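PDB 4Q0W: DNA repair protein RAD2 from Saccharomyces cerevisiae, which cuts single-stranded DNA as a magnesium-dependent endonuclease, making an incision needed for excision repair of DNA damaged by ultraviolet light, bulky adducts or cross-links. Local coordinates for residues A[170-178]-A[192-200]; A[22-33]-A[67-76]. One frame throughout, in Å; residues are numbered along the deposited sequence. Where two conformers were deposited one is given.

Interaction 1 (A[170-178]-A[192-200]); sequences MEAEAQCAE and DSDVFLFGG. With CA (calcium ion), chain E; nucleotides of chain C.
F198 reaches from the end of helix 194-197 along the first turns of helix 172-181. Its CB sits 4.2 Å from A177 CB. With CG anti to the carbonyl carbon (chi1 -68°), the ring slides under A174, whose CB stands 3.7 Å from the ring centroid, over one face and nearest CG (3.7 Å) and CD1, with CD2 near A174 N. CE2 has E173 OE2 near the ring plane, and CZ comes within 3.4 Å of E171 OE1, the carboxylate turned 81° from the ring. Cutting this side chain back to an alanine would probably strip the face from under A174 CB and open a gap beside E171. At the backbone, A177 CB packs 3.3 Å from F198 O, where a Schellman motif through G199 ends helix 194-197. E173 OE2 (2.2 Å) and D194 OD2 (2.5 Å) bind the calcium ion, D194 OD2 also accepting from G1 N. D192 reaches the ion through two of its waters, while its OD1 takes D194 N in a capping bond. S193 N donates almost straight (177°) to OP1 of DA5 of chain C. So many carboxylates in the I-domain suggest a site dependent on cations, consistent with the two magnesium ions expected.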
loop_
_atom_site.group_PDB
_atom_site.type_symbol
_atom_site.label_atom_id
_atom_site.label_comp_id
_atom_site.label_asym_id
_atom_site.label_seq_id
_atom_site.Cartn_x
_atom_site.Cartn_y
_atom_site.Cartn_z
ATOM N N MET A 170 21.197 -17.618 24.105
ATOM C CA MET A 170 20.105 -17.624 23.139
ATOM C C MET A 170 20.309 -16.549 22.067
ATOM O O MET A 170 21.168 -16.703 21.195
ATOM C CB MET A 170 18.757 -17.469 23.853
ATOM C CG MET A 170 18.324 -18.729 24.605
ATOM S SD MET A 170 17.704 -19.992 23.455
ATOM C CE MET A 170 17.436 -21.365 24.591
ATOM N N GLU A 171 19.521 -15.474 22.114
ATOM C CA GLU A 171 19.594 -14.447 21.072
ATOM C C GLU A 171 20.769 -13.481 21.259
ATOM O O GLU A 171 21.021 -12.980 22.358
ATOM C CB GLU A 171 18.277 -13.680 20.962
ATOM C CG GLU A 171 17.233 -14.423 20.139
ATOM C CD GLU A 171 15.830 -13.926 20.394
ATOM O OE1 GLU A 171 15.403 -13.968 21.568
ATOM O OE2 GLU A 171 15.160 -13.495 19.428
ATOM N N ALA A 172 21.488 -13.226 20.173
ATOM C CA ALA A 172 22.655 -12.347 20.230
ATOM C C ALA A 172 22.297 -10.915 20.653
ATOM O O ALA A 172 23.008 -10.317 21.463
ATOM C CB ALA A 172 23.380 -12.357 18.902
ATOM N N GLU A 173 21.198 -10.380 20.118
ATOM C CA GLU A 173 20.795 -9.004 20.420
ATOM C C GLU A 173 20.526 -8.823 21.903
ATOM O O GLU A 173 20.851 -7.783 22.472
ATOM C CB GLU A 173 19.531 -8.586 19.649
ATOM C CG GLU A 173 19.475 -9.033 18.218
ATOM C CD GLU A 173 18.695 -10.316 18.067
ATOM O OE1 GLU A 173 19.325 -11.396 17.994
ATOM O OE2 GLU A 173 17.448 -10.242 18.037
ATOM N N ALA A 174 19.907 -9.827 22.523
ATOM C CA ALA A 174 19.652 -9.764 23.960
ATOM C C ALA A 174 20.972 -9.705 24.715
ATOM O O ALA A 174 21.144 -8.900 25.633
ATOM C CB ALA A 174 18.814 -10.956 24.425
ATOM N N GLN A 175 21.906 -10.562 24.328
ATOM C CA GLN A 175 23.214 -10.574 24.979
ATOM C C GLN A 175 23.948 -9.250 24.761
ATOM O O GLN A 175 24.605 -8.744 25.677
ATOM C CB GLN A 175 24.059 -11.738 24.475
ATOM C CG GLN A 175 25.430 -11.841 25.161
ATOM C CD GLN A 175 25.310 -12.327 26.592
ATOM O OE1 GLN A 175 24.754 -13.402 26.846
ATOM N NE2 GLN A 175 25.813 -11.537 27.535
ATOM N N CYS A 176 23.823 -8.668 23.566
ATOM C CA CYS A 176 24.444 -7.357 23.312
ATOM C C CYS A 176 23.919 -6.302 24.288
ATOM O O CYS A 176 24.695 -5.549 24.881
ATOM C CB CYS A 176 24.216 -6.891 21.869
ATOM S SG CYS A 176 25.112 -7.854 20.595
ATOM N N ALA A 177 22.600 -6.261 24.464
ATOM C CA ALA A 177 21.984 -5.296 25.387
ATOM C C ALA A 177 22.530 -5.477 26.806
ATOM O O ALA A 177 22.762 -4.500 27.532
ATOM C CB ALA A 177 20.454 -5.442 25.372
ATOM N N GLU A 178 22.739 -6.729 27.193
ATOM C CA GLU A 178 23.275 -7.039 28.514
ATOM C C GLU A 178 24.721 -6.544 28.646
ATOM O O GLU A 178 25.090 -5.974 29.678
ATOM C CB GLU A 178 23.177 -8.550 28.790
ATOM C CG GLU A 178 23.812 -9.013 30.102
ATOM C CD GLU A 178 23.001 -8.643 31.349
ATOM O OE1 GLU A 178 21.911 -8.046 31.225
ATOM O OE2 GLU A 178 23.462 -8.952 32.465
ATOM N N ASP A 192 18.971 -4.906 13.948
ATOM C CA ASP A 192 17.753 -5.597 14.368
ATOM C C ASP A 192 17.055 -4.842 15.500
ATOM O O ASP A 192 17.581 -4.750 16.608
ATOM C CB ASP A 192 18.071 -7.031 14.800
ATOM C CG ASP A 192 16.808 -7.892 14.940
ATOM O OD1 ASP A 192 15.866 -7.468 15.634
ATOM O OD2 ASP A 192 16.743 -8.982 14.336
ATOM N N SER A 193 15.862 -4.326 15.220
ATOM C CA SER A 193 15.120 -3.517 16.195
ATOM C C SER A 193 14.786 -4.217 17.513
ATOM O O SER A 193 14.459 -3.547 18.491
ATOM C CB SER A 193 13.837 -2.954 15.576
ATOM O OG SER A 193 13.029 -3.985 15.016
ATOM N N ASP A 194 14.874 -5.547 17.561
ATOM C CA ASP A 194 14.628 -6.262 18.823
ATOM C C ASP A 194 15.526 -5.799 19.960
ATOM O O ASP A 194 15.164 -5.924 21.135
ATOM C CB ASP A 194 14.832 -7.765 18.639
ATOM C CG ASP A 194 13.649 -8.421 18.007
ATOM O OD1 ASP A 194 12.518 -7.938 18.234
ATOM O OD2 ASP A 194 13.838 -9.408 17.276
ATOM N N VAL A 195 16.709 -5.288 19.616
ATOM C CA VAL A 195 17.683 -4.874 20.632
ATOM C C VAL A 195 17.114 -3.832 21.618
ATOM O O VAL A 195 17.462 -3.840 22.803
ATOM C CB VAL A 195 19.006 -4.356 19.975
ATOM C CG1 VAL A 195 18.746 -3.088 19.157
ATOM C CG2 VAL A 195 20.062 -4.107 21.020
ATOM N N PHE A 196 16.234 -2.948 21.142
ATOM C CA PHE A 196 15.617 -1.957 22.034
ATOM C C PHE A 196 14.720 -2.659 23.062
ATOM O O PHE A 196 14.744 -2.322 24.246
ATOM C CB PHE A 196 14.770 -0.944 21.251
ATOM C CG PHE A 196 15.585 0.004 20.387
ATOM C CD1 PHE A 196 16.414 0.954 20.964
ATOM C CD2 PHE A 196 15.504 -0.057 19.006
ATOM C CE1 PHE A 196 17.163 1.816 20.172
ATOM C CE2 PHE A 196 16.238 0.812 18.203
ATOM C CZ PHE A 196 17.070 1.738 18.785
ATOM N N LEU A 197 13.931 -3.629 22.594
ATOM C CA LEU A 197 12.994 -4.356 23.458
ATOM C C LEU A 197 13.726 -5.181 24.510
ATOM O O LEU A 197 13.229 -5.347 25.627
ATOM C CB LEU A 197 12.027 -5.221 22.629
ATOM C CG LEU A 197 10.859 -4.438 22.010
ATOM C CD1 LEU A 197 11.337 -3.417 20.972
ATOM C CD2 LEU A 197 9.810 -5.362 21.395
ATOM N N PHE A 198 14.928 -5.650 24.174
ATOM C CA PHE A 198 15.784 -6.326 25.147
ATOM C C PHE A 198 16.536 -5.324 26.024
ATOM O O PHE A 198 17.451 -5.701 26.755
ATOM C CB PHE A 198 16.801 -7.248 24.449
ATOM C CG PHE A 198 16.183 -8.445 23.773
ATOM C CD1 PHE A 198 15.416 -9.350 24.497
ATOM C CD2 PHE A 198 16.385 -8.679 22.418
ATOM C CE1 PHE A 198 14.850 -10.472 23.867
ATOM C CE2 PHE A 198 15.829 -9.797 21.783
ATOM C CZ PHE A 198 15.058 -10.691 22.510
ATOM N N GLY A 199 16.174 -4.047 25.940
ATOM C CA GLY A 199 16.802 -3.051 26.788
ATOM C C GLY A 199 18.114 -2.462 26.283
ATOM O O GLY A 199 18.846 -1.831 27.052
ATOM N N GLY A 200 18.420 -2.659 25.001
ATOM C CA GLY A 200 19.618 -2.063 24.425
ATOM C C GLY A 200 19.365 -0.576 24.257
ATOM O O GLY A 200 18.272 -0.190 23.860
HETATM CA CA CA E . 15.704 -11.011 16.906
ATOM P P DA C 5 14.384 -5.600 11.313
ATOM O OP1 DA C 5 14.724 -4.759 12.502
ATOM O OP2 DA C 5 13.023 -6.193 11.182
ATOM O "O5'" DA C 5 14.659 -4.801 9.944
ATOM C "C5'" DA C 5 15.985 -4.289 9.689
ATOM C "C4'" DA C 5 16.026 -3.487 8.405
ATOM O "O4'" DA C 5 15.939 -4.385 7.271
ATOM C "C3'" DA C 5 14.910 -2.458 8.227
ATOM O "O3'" DA C 5 15.509 -1.256 7.752
ATOM C "C2'" DA C 5 13.971 -3.102 7.196
ATOM C "C1'" DA C 5 14.938 -3.950 6.369
ATOM N N9 DA C 5 14.407 -5.179 5.775
ATOM C C8 DA C 5 13.690 -6.172 6.400
ATOM N N7 DA C 5 13.378 -7.173 5.606
ATOM C C5 DA C 5 13.939 -6.821 4.378
ATOM C C6 DA C 5 13.958 -7.462 3.119
ATOM N N6 DA C 5 13.379 -8.650 2.891
ATOM N N1 DA C 5 14.604 -6.835 2.106
ATOM C C2 DA C 5 15.189 -5.654 2.340
ATOM N N3 DA C 5 15.232 -4.954 3.478
ATOM C C4 DA C 5 14.580 -5.598 4.467
ATOM P P DG C 4 15.165 -12.469 10.428
ATOM O OP1 DG C 4 14.918 -12.829 11.850
ATOM O OP2 DG C 4 14.164 -12.822 9.384
ATOM O "O5'" DG C 4 15.433 -10.898 10.321
ATOM C "C5'" DG C 4 16.457 -10.292 11.080
ATOM C "C4'" DG C 4 16.512 -8.829 10.680
ATOM O "O4'" DG C 4 16.893 -8.702 9.282
ATOM C "C3'" DG C 4 15.188 -8.075 10.820
ATOM O "O3'" DG C 4 15.501 -6.768 11.304
ATOM C "C2'" DG C 4 14.602 -8.063 9.401
ATOM C "C1'" DG C 4 15.866 -8.036 8.542
ATOM N N9 DG C 4 15.778 -8.776 7.285
ATOM C C8 DG C 4 15.113 -9.959 7.035
ATOM N N7 DG C 4 15.251 -10.382 5.804
ATOM C C5 DG C 4 16.055 -9.431 5.198
ATOM C C6 DG C 4 16.538 -9.364 3.872
ATOM O O6 DG C 4 16.339 -10.164 2.947
ATOM N N1 DG C 4 17.318 -8.223 3.674
ATOM C C2 DG C 4 17.601 -7.274 4.650
ATOM N N2 DG C 4 18.380 -6.230 4.293
ATOM N N3 DG C 4 17.152 -7.337 5.904
ATOM C C4 DG C 4 16.392 -8.440 6.102
HETATM O O HOH W 1 18.980 -8.199 27.437
HETATM O O HOH W 2 21.613 -1.717 27.111
HETATM O O HOH W 3 15.014 -11.045 14.537
HETATM O O HOH W 4 16.986 -11.989 15.165
#

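Interaction 2 (A[22-33]-A[67-76]); sequences EDKRMAVDASIW and FGIRPVFVFD. With nucleotides of chain C.
V28 and F73 lie side by side, pointing the same way from neighbouring strands, and form the dense end of this contact. V28 CG1, anti to the backbone N (chi1 -179°), stands over the centre of the F73 ring, 4.1 Å from its centroid, while CG2 packs on P71 CB. The edge of F73 turns to the face of W33 in an offset edge-to-face pair, planes at 84°, with F73 CE2 3.5 Å from W33 CZ3. A30 CB fills the corner, lying over the centre of the W33 ring and 3.7 Å from F73 CD2. F57 and I61 of helix 52-66 and L158 of helix 148-160 also pack on F73. Strands 25-29 and 70-75 run parallel, joined through helices 33-40 and 52-66 in a beta-alpha-beta crossover within the N-domain, part of the Rossmann-like PIN fold of XPG/RAD2 nucleases. Their ladder alternates between the two strands, from R70 N on K24 O to A30 N on V74 O; its shortest bond, V28 N to V72 O, is 2.7 Å. Past the opposite end the packing gives way to polar and watery contacts. R70 NH1 donates to D23 O (3.0 Å) in both the guanidinium and carbonyl planes, and R25 CG covers one face of that guanidinium, the tip of R25 going on to a salt bridge with D186. D23 N donates to G68 O, and a water links G68 O to D23 OD1. Beyond the strands' C-terminal ends, S31 CB rests 3.5 Å from D76 OD2, D76 OD1 itself accepting from A172 N of helix 172-181. Here D29 OD1 accepts both S31 N, in an Asx turn, and S31 OG on its syn side, which helps fix the rotation of this probable magnesium ligand.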
loop_
_atom_site.group_PDB
_atom_site.type_symbol
_atom_site.label_atom_id
_atom_site.label_comp_id
_atom_site.label_asym_id
_atom_site.label_seq_id
_atom_site.Cartn_x
_atom_site.Cartn_y
_atom_site.Cartn_z
ATOM N N GLU A 22 36.224 6.129 17.300
ATOM C CA GLU A 22 37.566 5.683 17.652
ATOM C C GLU A 22 37.658 5.305 19.122
ATOM O O GLU A 22 37.208 6.061 19.978
ATOM C CB GLU A 22 38.599 6.764 17.324
ATOM C CG GLU A 22 40.001 6.375 17.717
ATOM C CD GLU A 22 41.035 7.440 17.375
ATOM O OE1 GLU A 22 41.818 7.807 18.277
ATOM O OE2 GLU A 22 41.071 7.897 16.208
ATOM N N ASP A 23 38.218 4.120 19.386
ATOM C CA ASP A 23 38.373 3.555 20.736
ATOM C C ASP A 23 37.085 3.075 21.416
ATOM O O ASP A 23 37.138 2.536 22.528
ATOM C CB ASP A 23 39.154 4.491 21.664
ATOM C CG ASP A 23 40.574 4.720 21.188
ATOM O OD1 ASP A 23 41.205 3.741 20.742
ATOM O OD2 ASP A 23 41.050 5.876 21.250
ATOM N N LYS A 24 35.935 3.257 20.771
ATOM C CA LYS A 24 34.683 2.747 21.323
ATOM C C LYS A 24 34.705 1.223 21.390
ATOM O O LYS A 24 35.116 0.563 20.433
ATOM C CB LYS A 24 33.487 3.202 20.482
ATOM C CG LYS A 24 32.670 4.329 21.106
ATOM C CD LYS A 24 33.554 5.484 21.536
ATOM C CE LYS A 24 32.747 6.547 22.278
ATOM N NZ LYS A 24 31.600 7.048 21.471
ATOM N N ARG A 25 34.276 0.671 22.525
ATOM C CA ARG A 25 34.047 -0.769 22.633
ATOM C C ARG A 25 32.642 -0.995 22.086
ATOM O O ARG A 25 31.690 -0.347 22.538
ATOM C CB ARG A 25 34.113 -1.236 24.091
ATOM C CG ARG A 25 35.477 -1.044 24.773
ATOM C CD ARG A 25 35.343 -1.166 26.287
ATOM N NE ARG A 25 34.337 -0.217 26.774
ATOM C CZ ARG A 25 33.688 -0.325 27.931
ATOM N NH1 ARG A 25 33.933 -1.335 28.752
ATOM N NH2 ARG A 25 32.783 0.582 28.260
ATOM N N MET A 26 32.500 -1.892 21.112
ATOM C CA MET A 26 31.213 -2.085 20.446
ATOM C C MET A 26 30.826 -3.556 20.402
ATOM O O MET A 26 31.584 -4.387 19.888
ATOM C CB MET A 26 31.268 -1.543 19.012
ATOM C CG MET A 26 31.392 -0.042 18.894
ATOM S SD MET A 26 29.838 0.809 19.236
ATOM C CE MET A 26 29.991 2.147 18.046
ATOM N N ALA A 27 29.660 -3.895 20.944
ATOM C CA ALA A 27 29.156 -5.254 20.778
ATOM C C ALA A 27 28.710 -5.402 19.328
ATOM O O ALA A 27 27.879 -4.620 18.844
ATOM C CB ALA A 27 27.988 -5.519 21.715
ATOM N N VAL A 28 29.267 -6.374 18.615
ATOM C CA VAL A 28 28.842 -6.574 17.230
ATOM C C VAL A 28 27.893 -7.755 17.164
ATOM O O VAL A 28 28.264 -8.881 17.524
ATOM C CB VAL A 28 30.041 -6.782 16.281
ATOM C CG1 VAL A 28 29.566 -6.968 14.841
ATOM C CG2 VAL A 28 30.994 -5.589 16.384
ATOM N N ASP A 29 26.664 -7.491 16.735
ATOM C CA ASP A 29 25.665 -8.550 16.583
ATOM C C ASP A 29 25.901 -9.209 15.231
ATOM O O ASP A 29 25.486 -8.690 14.195
ATOM C CB ASP A 29 24.238 -7.973 16.705
ATOM C CG ASP A 29 23.153 -8.953 16.250
ATOM O OD1 ASP A 29 23.438 -10.163 16.094
ATOM O OD2 ASP A 29 21.998 -8.510 16.046
ATOM N N ALA A 30 26.564 -10.360 15.234
ATOM C CA ALA A 30 26.955 -10.973 13.973
ATOM C C ALA A 30 26.113 -12.200 13.680
ATOM O O ALA A 30 26.492 -13.028 12.855
ATOM C CB ALA A 30 28.431 -11.330 14.002
ATOM N N SER A 31 24.964 -12.287 14.350
ATOM C CA SER A 31 24.094 -13.467 14.317
ATOM C C SER A 31 23.593 -13.892 12.927
ATOM O O SER A 31 23.371 -15.081 12.688
ATOM C CB SER A 31 22.892 -13.250 15.250
ATOM O OG SER A 31 22.108 -12.132 14.833
ATOM N N ILE A 32 23.395 -12.942 12.016
ATOM C CA ILE A 32 22.885 -13.297 10.688
ATOM C C ILE A 32 23.847 -12.969 9.537
ATOM O O ILE A 32 23.485 -13.087 8.362
ATOM C CB ILE A 32 21.488 -12.674 10.395
ATOM C CG1 ILE A 32 21.576 -11.154 10.297
ATOM C CG2 ILE A 32 20.464 -13.103 11.433
ATOM C CD1 ILE A 32 20.436 -10.536 9.515
ATOM N N TRP A 33 25.066 -12.558 9.868
ATOM C CA TRP A 33 26.061 -12.228 8.844
ATOM C C TRP A 33 26.328 -13.380 7.860
ATOM O O TRP A 33 26.353 -13.174 6.640
ATOM C CB TRP A 33 27.384 -11.820 9.498
ATOM C CG TRP A 33 27.380 -10.457 10.120
ATOM C CD1 TRP A 33 26.284 -9.716 10.514
ATOM C CD2 TRP A 33 28.530 -9.659 10.410
ATOM N NE1 TRP A 33 26.701 -8.507 11.039
ATOM C CE2 TRP A 33 28.071 -8.447 10.978
ATOM C CE3 TRP A 33 29.909 -9.848 10.238
ATOM C CZ2 TRP A 33 28.944 -7.432 11.376
ATOM C CZ3 TRP A 33 30.773 -8.835 10.634
ATOM C CH2 TRP A 33 30.287 -7.646 11.204
ATOM N N PHE A 67 38.687 2.222 11.834
ATOM C CA PHE A 67 38.242 3.406 12.565
ATOM C C PHE A 67 38.557 3.276 14.045
ATOM O O PHE A 67 38.089 4.070 14.863
ATOM C CB PHE A 67 36.751 3.658 12.344
ATOM C CG PHE A 67 36.420 4.101 10.947
ATOM C CD1 PHE A 67 36.760 5.379 10.515
ATOM C CD2 PHE A 67 35.765 3.248 10.065
ATOM C CE1 PHE A 67 36.461 5.800 9.220
ATOM C CE2 PHE A 67 35.468 3.661 8.772
ATOM C CZ PHE A 67 35.821 4.945 8.351
ATOM N N GLY A 68 39.354 2.266 14.385
ATOM C CA GLY A 68 39.826 2.113 15.745
ATOM C C GLY A 68 38.778 1.594 16.712
ATOM O O GLY A 68 38.932 1.711 17.933
ATOM N N ILE A 69 37.717 0.999 16.176
ATOM C CA ILE A 69 36.693 0.404 17.032
ATOM C C ILE A 69 37.225 -0.872 17.679
ATOM O O ILE A 69 37.947 -1.655 17.048
ATOM C CB ILE A 69 35.379 0.145 16.245
ATOM C CG1 ILE A 69 34.707 1.472 15.906
ATOM C CG2 ILE A 69 34.393 -0.720 17.042
ATOM C CD1 ILE A 69 33.695 1.369 14.784
ATOM N N ARG A 70 36.897 -1.070 18.951
ATOM C CA ARG A 70 37.251 -2.303 19.646
ATOM C C ARG A 70 36.027 -3.225 19.727
ATOM O O ARG A 70 35.223 -3.125 20.665
ATOM C CB ARG A 70 37.795 -1.990 21.039
ATOM C CG ARG A 70 39.133 -1.237 21.007
ATOM C CD ARG A 70 39.251 -0.229 22.143
ATOM N NE ARG A 70 39.454 -0.863 23.442
ATOM C CZ ARG A 70 39.080 -0.326 24.603
ATOM N NH1 ARG A 70 38.472 0.861 24.631
ATOM N NH2 ARG A 70 39.303 -0.975 25.738
ATOM N N PRO A 71 35.878 -4.128 18.741
ATOM C CA PRO A 71 34.634 -4.902 18.687
ATOM C C PRO A 71 34.644 -6.116 19.607
ATOM O O PRO A 71 35.700 -6.663 19.909
ATOM C CB PRO A 71 34.573 -5.366 17.225
ATOM C CG PRO A 71 36.012 -5.466 16.786
ATOM C CD PRO A 71 36.818 -4.502 17.664
ATOM N N VAL A 72 33.468 -6.514 20.074
ATOM C CA VAL A 72 33.313 -7.870 20.574
ATOM C C VAL A 72 32.148 -8.523 19.850
ATOM O O VAL A 72 31.027 -8.012 19.861
ATOM C CB VAL A 72 33.245 -7.967 22.127
ATOM C CG1 VAL A 72 32.566 -6.785 22.718
ATOM C CG2 VAL A 72 32.605 -9.290 22.585
ATOM N N PHE A 73 32.446 -9.622 19.168
ATOM C CA PHE A 73 31.466 -10.272 18.319
ATOM C C PHE A 73 30.545 -11.155 19.148
ATOM O O PHE A 73 30.989 -11.884 20.046
ATOM C CB PHE A 73 32.162 -11.066 17.196
ATOM C CG PHE A 73 32.487 -10.228 15.991
ATOM C CD1 PHE A 73 33.328 -9.119 16.105
ATOM C CD2 PHE A 73 31.947 -10.531 14.751
ATOM C CE1 PHE A 73 33.630 -8.326 14.994
ATOM C CE2 PHE A 73 32.245 -9.748 13.627
ATOM C CZ PHE A 73 33.083 -8.642 13.752
ATOM N N VAL A 74 29.254 -11.085 18.849
ATOM C CA VAL A 74 28.284 -11.903 19.572
ATOM C C VAL A 74 27.529 -12.780 18.589
ATOM O O VAL A 74 26.989 -12.279 17.589
ATOM C CB VAL A 74 27.298 -11.041 20.394
ATOM C CG1 VAL A 74 26.322 -11.939 21.165
ATOM C CG2 VAL A 74 28.063 -10.154 21.359
ATOM N N PHE A 75 27.516 -14.086 18.867
ATOM C CA PHE A 75 26.794 -15.052 18.044
ATOM C C PHE A 75 25.549 -15.583 18.765
ATOM O O PHE A 75 25.498 -15.577 19.996
ATOM C CB PHE A 75 27.723 -16.215 17.657
ATOM C CG PHE A 75 28.872 -15.798 16.769
ATOM C CD1 PHE A 75 30.068 -15.352 17.318
ATOM C CD2 PHE A 75 28.743 -15.832 15.384
ATOM C CE1 PHE A 75 31.128 -14.963 16.502
ATOM C CE2 PHE A 75 29.800 -15.441 14.556
ATOM C CZ PHE A 75 30.988 -15.005 15.117
ATOM N N ASP A 76 24.548 -16.028 18.000
ATOM C CA ASP A 76 23.367 -16.671 18.583
ATOM C C ASP A 76 23.725 -18.022 19.191
ATOM O O ASP A 76 24.547 -18.758 18.632
ATOM C CB ASP A 76 22.316 -16.944 17.503
ATOM C CG ASP A 76 21.397 -15.771 17.261
ATOM O OD1 ASP A 76 21.345 -14.843 18.100
ATOM O OD2 ASP A 76 20.716 -15.786 16.217
ATOM P P DT C 3 15.294 -16.819 7.667
ATOM O "O5'" DT C 3 16.717 -16.117 7.428
ATOM C "C5'" DT C 3 17.607 -15.887 8.521
ATOM C "C4'" DT C 3 17.990 -14.422 8.601
ATOM O "O4'" DT C 3 18.728 -14.028 7.428
ATOM C "C3'" DT C 3 16.790 -13.491 8.646
ATOM O "O3'" DT C 3 16.568 -13.118 9.995
ATOM C "C2'" DT C 3 17.162 -12.285 7.787
ATOM C "C1'" DT C 3 18.497 -12.658 7.163
ATOM N N1 DT C 3 18.531 -12.503 5.688
ATOM C C2 DT C 3 19.177 -11.420 5.133
ATOM O O2 DT C 3 19.721 -10.556 5.797
ATOM N N3 DT C 3 19.170 -11.393 3.763
ATOM C C4 DT C 3 18.577 -12.324 2.924
ATOM O O4 DT C 3 18.611 -12.214 1.700
ATOM C C5 DT C 3 17.913 -13.425 3.583
ATOM C C7 DT C 3 17.243 -14.496 2.776
ATOM C C6 DT C 3 17.922 -13.466 4.917
HETATM O O HOH W 5 39.332 7.072 13.619
HETATM O O HOH W 6 41.283 1.233 19.227
HETATM O O HOH W 7 24.944 -16.524 15.141
#

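Interactions 1 and 2 have centres 13 Å apart and meet along one acidic edge. D76, at the end of segment 67-76, places OD1 2.6 Å from A172 N, probably a hydrogen bond to the first turn of helix 172-181. D29 OD2 packs 3.4 Å from E173 CG, and E173 OE1 lies 4.0 Å from D76 OD1. The N-domain strands of interaction 2 thus bring D29 and D76 beside E171 and E173 of interaction 1, the four probable ligands of the first magnesium ion; D192 and D194, with D243, probably serve the second. The calcium ion seen here is bound by E173 and D194. DNA chain C spans both contacts: S193 holds a phosphate, whereas I32 packs on a sugar.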